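Side-chain contacts in 11S globulin subunit beta (Cucurbita maxima, PDB 2E9Q), which serves as a storage globulin of pumpkin seed, laying down a nutrient reserve as a hexamer built from the processed precursor: residues A[206-209]-A[210-213]; A[169-172]-A[173-177]. All blocks are in the same frame, centred on the assembly; numbering follows the deposited sequence.

Contact 1 (A[206-209]-A[210-213]); sequences SGNI and FSGF
Asn208 CG and Ser211 OG both sit between their own backbone N and carbonyl carbon (chi1 60° and 63°), which turns the two groups towards each other across the Asn208 to Ser211 turn. For Asn208 this lowers OD1 onto the amides ahead: it takes Ser211 N at 3.0 Å and, more weakly, Phe210 N at 2.9 Å. Ser211 OG answers in reverse, donating to Asn208 O at 2.9 Å in the carbonyl plane, on a lone pair, while Ser211 N reaches that same oxygen at 3.2 Å from well above the plane. Two donors thus hold the carbonyl, and the carboxamide cannot rotate easily, because ND2 is tied to Gly181 O. On the apolar side Ile209 and Phe210 run side by side, with Ile209 CG1 3.9 Å from the ring centroid of Phe210, almost straight over one face. That ring also meets Phe222 nearly at right angles, and it packs on Tyr429 of the second subunit. The pattern is that of an Asx turn, its bond weak, laid on a type I beta turn; a second type I turn, Phe210 to Phe213, leads towards helix 215-222 beside the subunit interface.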
loop_
_atom_site.group_PDB
_atom_site.type_symbol
_atom_site.label_atom_id
_atom_site.label_comp_id
_atom_site.label_asym_id
_atom_site.label_seq_id
_atom_site.Cartn_x
_atom_site.Cartn_y
_atom_site.Cartn_z
ATOM N N SER A 206 18.491 27.485 -3.329
ATOM C CA SER A 206 18.606 26.108 -2.846
ATOM C C SER A 206 20.010 25.666 -2.456
ATOM O O SER A 206 20.955 25.795 -3.230
ATOM C CB SER A 206 18.045 25.138 -3.889
ATOM O OG SER A 206 18.931 25.005 -4.982
ATOM N N GLY A 207 20.131 25.123 -1.251
ATOM C CA GLY A 207 21.424 24.675 -0.774
ATOM C C GLY A 207 21.404 23.276 -0.191
ATOM O O GLY A 207 20.509 22.493 -0.473
ATOM N N ASN A 208 22.408 22.960 0.617
ATOM C CA ASN A 208 22.503 21.650 1.247
ATOM C C ASN A 208 21.716 21.715 2.557
ATOM O O ASN A 208 21.312 22.797 2.975
ATOM C CB ASN A 208 23.975 21.296 1.498
ATOM C CG ASN A 208 24.671 22.298 2.402
ATOM O OD1 ASN A 208 24.158 22.657 3.466
ATOM N ND2 ASN A 208 25.848 22.748 1.985
ATOM N N ILE A 209 21.507 20.579 3.215
ATOM C CA ILE A 209 20.721 20.568 4.457
ATOM C C ILE A 209 21.221 21.435 5.603
ATOM O O ILE A 209 20.443 21.809 6.477
ATOM C CB ILE A 209 20.563 19.147 5.015
ATOM C CG1 ILE A 209 21.946 18.574 5.365
ATOM C CG2 ILE A 209 19.805 18.290 4.013
ATOM C CD1 ILE A 209 21.912 17.196 5.967
ATOM N N PHE A 210 22.509 21.758 5.619
ATOM C CA PHE A 210 23.034 22.575 6.707
ATOM C C PHE A 210 22.799 24.063 6.509
ATOM O O PHE A 210 22.681 24.798 7.481
ATOM C CB PHE A 210 24.532 22.303 6.906
ATOM C CG PHE A 210 24.832 20.888 7.273
ATOM C CD1 PHE A 210 25.533 20.065 6.407
ATOM C CD2 PHE A 210 24.338 20.348 8.460
ATOM C CE1 PHE A 210 25.735 18.717 6.708
ATOM C CE2 PHE A 210 24.534 18.999 8.770
ATOM C CZ PHE A 210 25.232 18.186 7.888
ATOM N N SER A 211 22.713 24.512 5.258
ATOM C CA SER A 211 22.514 25.936 5.005
ATOM C C SER A 211 21.189 26.466 5.515
ATOM O O SER A 211 20.979 27.676 5.550
ATOM C CB SER A 211 22.686 26.273 3.514
ATOM O OG SER A 211 21.736 25.630 2.693
ATOM N N GLY A 212 20.301 25.573 5.936
ATOM C CA GLY A 212 19.021 26.012 6.461
ATOM C C GLY A 212 18.997 26.203 7.973
ATOM O O GLY A 212 18.014 26.703 8.515
ATOM N N PHE A 213 20.068 25.814 8.663
ATOM C CA PHE A 213 20.135 25.959 10.126
ATOM C C PHE A 213 20.932 27.186 10.579
ATOM O O PHE A 213 21.855 27.632 9.896
ATOM C CB PHE A 213 20.769 24.714 10.770
ATOM C CG PHE A 213 19.877 23.501 10.778
ATOM C CD1 PHE A 213 18.760 23.444 11.604
ATOM C CD2 PHE A 213 20.154 22.414 9.952
ATOM C CE1 PHE A 213 17.932 22.329 11.607
ATOM C CE2 PHE A 213 19.325 21.290 9.953
ATOM C CZ PHE A 213 18.217 21.251 10.779
#

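Contact 2 (A[169-172]-A[173-177]); sequences QIDP and YLRKF
Asp171 is almost fully extended, Pro172 then bends the chain (phi/psi -66°/24°), and from Tyr173 onward the backbone straightens into strand 176-178. The bend brings Tyr173 N within 2.7 Å of Asp171 O, a weak bond, and within 3.0 Å of Asp171 OD2, a better one. With CG between its backbone N and carbonyl carbon, Asp171 turns its carboxylate forward along the chain, where it meets Arg175 at about a right angle. The guanidinium grips it end-on: Arg175 NH1 meets Asp171 OD2 at 2.5 Å and Arg175 NH2 meets Asp171 OD1 at 2.6 Å. Both oxygens lie in the guanidinium plane, but the carboxylate is turned 35° from that plane. OD2 is pinched from opposite faces by Tyr173 N and Arg175 NH1, and OD1 also accepts from Cys27 N of the second subunit, which helps to fix the rotation of the carboxylate. Ile170 lays its CG2 over one guanidinium face, 3.5 Å from Arg175 NH1, while Pro172 CG lies over a face of the Tyr173 ring. Tyr173 and Arg175 each have two conformers in the model, so the details of the grip belong to one of them. What results is an Asx turn joined to an Asp-Arg salt bridge, at the entry to a strand of the N-terminal cupin domain's beta-barrel, against a neighbouring subunit.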
loop_
_atom_site.group_PDB
_atom_site.type_symbol
_atom_site.label_atom_id
_atom_site.label_comp_id
_atom_site.label_asym_id
_atom_site.label_seq_id
_atom_site.Cartn_x
_atom_site.Cartn_y
_atom_site.Cartn_z
ATOM N N GLN A 169 6.662 8.198 2.009
ATOM C CA GLN A 169 5.402 8.560 2.648
ATOM C C GLN A 169 5.012 10.020 2.441
ATOM O O GLN A 169 4.031 10.484 3.021
ATOM C CB GLN A 169 5.464 8.282 4.152
ATOM C CG GLN A 169 5.837 6.850 4.525
ATOM C CD GLN A 169 5.560 6.550 5.996
ATOM O OE1 GLN A 169 5.167 7.437 6.757
ATOM N NE2 GLN A 169 5.767 5.301 6.400
ATOM N N ILE A 170 5.775 10.749 1.633
ATOM C CA ILE A 170 5.453 12.149 1.406
ATOM C C ILE A 170 4.464 12.304 0.254
ATOM O O ILE A 170 3.253 12.198 0.452
ATOM C CB ILE A 170 6.714 12.975 1.102
ATOM C CG1 ILE A 170 7.742 12.780 2.219
ATOM C CG2 ILE A 170 6.346 14.450 0.984
ATOM C CD1 ILE A 170 9.104 13.340 1.892
ATOM N N ASP A 171 4.981 12.567 -0.941
ATOM C CA ASP A 171 4.139 12.727 -2.122
ATOM C C ASP A 171 4.923 12.196 -3.317
ATOM O O ASP A 171 6.123 11.952 -3.208
ATOM C CB ASP A 171 3.750 14.204 -2.306
ATOM C CG ASP A 171 4.938 15.093 -2.554
ATOM O OD1 ASP A 171 4.805 16.327 -2.386
ATOM O OD2 ASP A 171 6.007 14.561 -2.925
ATOM N N PRO A 172 4.264 12.032 -4.475
ATOM C CA PRO A 172 4.881 11.514 -5.702
ATOM C C PRO A 172 5.956 12.380 -6.331
ATOM O O PRO A 172 6.237 12.266 -7.523
ATOM C CB PRO A 172 3.686 11.325 -6.624
ATOM C CG PRO A 172 2.841 12.503 -6.263
ATOM C CD PRO A 172 2.888 12.489 -4.747
ATOM N N TYR A 173 6.574 13.224 -5.522
ATOM C CA TYR A 173 7.610 14.117 -6.000
ATOM C C TYR A 173 8.977 13.829 -5.364
ATOM O O TYR A 173 9.123 13.747 -4.145
ATOM C CB TYR A 173 7.201 15.571 -5.743
ATOM C CG TYR A 173 6.033 16.020 -6.596
ATOM C CD1 TYR A 173 6.165 16.144 -7.974
ATOM C CD2 TYR A 173 4.792 16.299 -6.026
ATOM C CE1 TYR A 173 5.094 16.534 -8.771
ATOM C CE2 TYR A 173 3.711 16.691 -6.813
ATOM C CZ TYR A 173 3.870 16.806 -8.184
ATOM O OH TYR A 173 2.806 17.197 -8.967
ATOM N N LEU A 174 9.967 13.642 -6.231
ATOM C CA LEU A 174 11.327 13.323 -5.840
ATOM C C LEU A 174 12.072 14.475 -5.151
ATOM O O LEU A 174 12.099 15.608 -5.639
ATOM C CB LEU A 174 12.087 12.844 -7.077
ATOM C CG LEU A 174 13.443 12.175 -6.880
ATOM C CD1 LEU A 174 13.279 11.003 -5.942
ATOM C CD2 LEU A 174 13.992 11.723 -8.227
ATOM N N ARG A 175 12.664 14.170 -4.002
ATOM C CA ARG A 175 13.404 15.148 -3.218
ATOM C C ARG A 175 14.780 14.567 -2.873
ATOM O O ARG A 175 14.880 13.441 -2.392
ATOM C CB ARG A 175 12.651 15.464 -1.920
ATOM C CG ARG A 175 11.221 15.961 -2.102
ATOM C CD ARG A 175 10.580 16.302 -0.763
ATOM N NE ARG A 175 9.295 16.990 -0.895
ATOM C CZ ARG A 175 8.205 16.457 -1.438
ATOM N NH1 ARG A 175 8.227 15.217 -1.910
ATOM N NH2 ARG A 175 7.084 17.168 -1.506
ATOM N N LYS A 176 15.845 15.317 -3.125
ATOM C CA LYS A 176 17.157 14.821 -2.753
ATOM C C LYS A 176 17.824 15.799 -1.793
ATOM O O LYS A 176 18.004 16.975 -2.103
ATOM C CB LYS A 176 18.042 14.560 -3.978
ATOM C CG LYS A 176 19.319 13.821 -3.584
ATOM C CD LYS A 176 20.108 13.248 -4.736
ATOM C CE LYS A 176 21.466 12.755 -4.223
ATOM N NZ LYS A 176 22.320 12.193 -5.284
ATOM N N PHE A 177 18.159 15.299 -0.607
ATOM C CA PHE A 177 18.798 16.080 0.454
ATOM C C PHE A 177 20.319 15.912 0.407
ATOM O O PHE A 177 20.847 14.846 0.748
ATOM C CB PHE A 177 18.294 15.624 1.839
ATOM C CG PHE A 177 16.798 15.692 2.005
ATOM C CD1 PHE A 177 15.963 14.822 1.310
ATOM C CD2 PHE A 177 16.221 16.639 2.842
ATOM C CE1 PHE A 177 14.569 14.897 1.444
ATOM C CE2 PHE A 177 14.823 16.722 2.981
ATOM C CZ PHE A 177 14.005 15.848 2.279
#

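Contact 2 comes first along the chain and contact 1 follows; strand 176-178 begins within the former, and the loop before helix 215-222 holds the latter. Their centres are about 17 Å apart, yet they meet directly: Ile209 CG2 packs on Phe177 CB at 3.8 Å, and Ile209 is backbone-bonded to Tyr178, the residue after 173-177. Contact 2 lies about 17 Å from the chain centre, contact 1 about 28 Å, so together they run from the barrel out to the helical extension. Both touch the second subunit, whose Asn361 and Gly363 pack on contacts 2 and 1 respectively. Neither borders the magnesium-binding residues, Lys387 and Arg447.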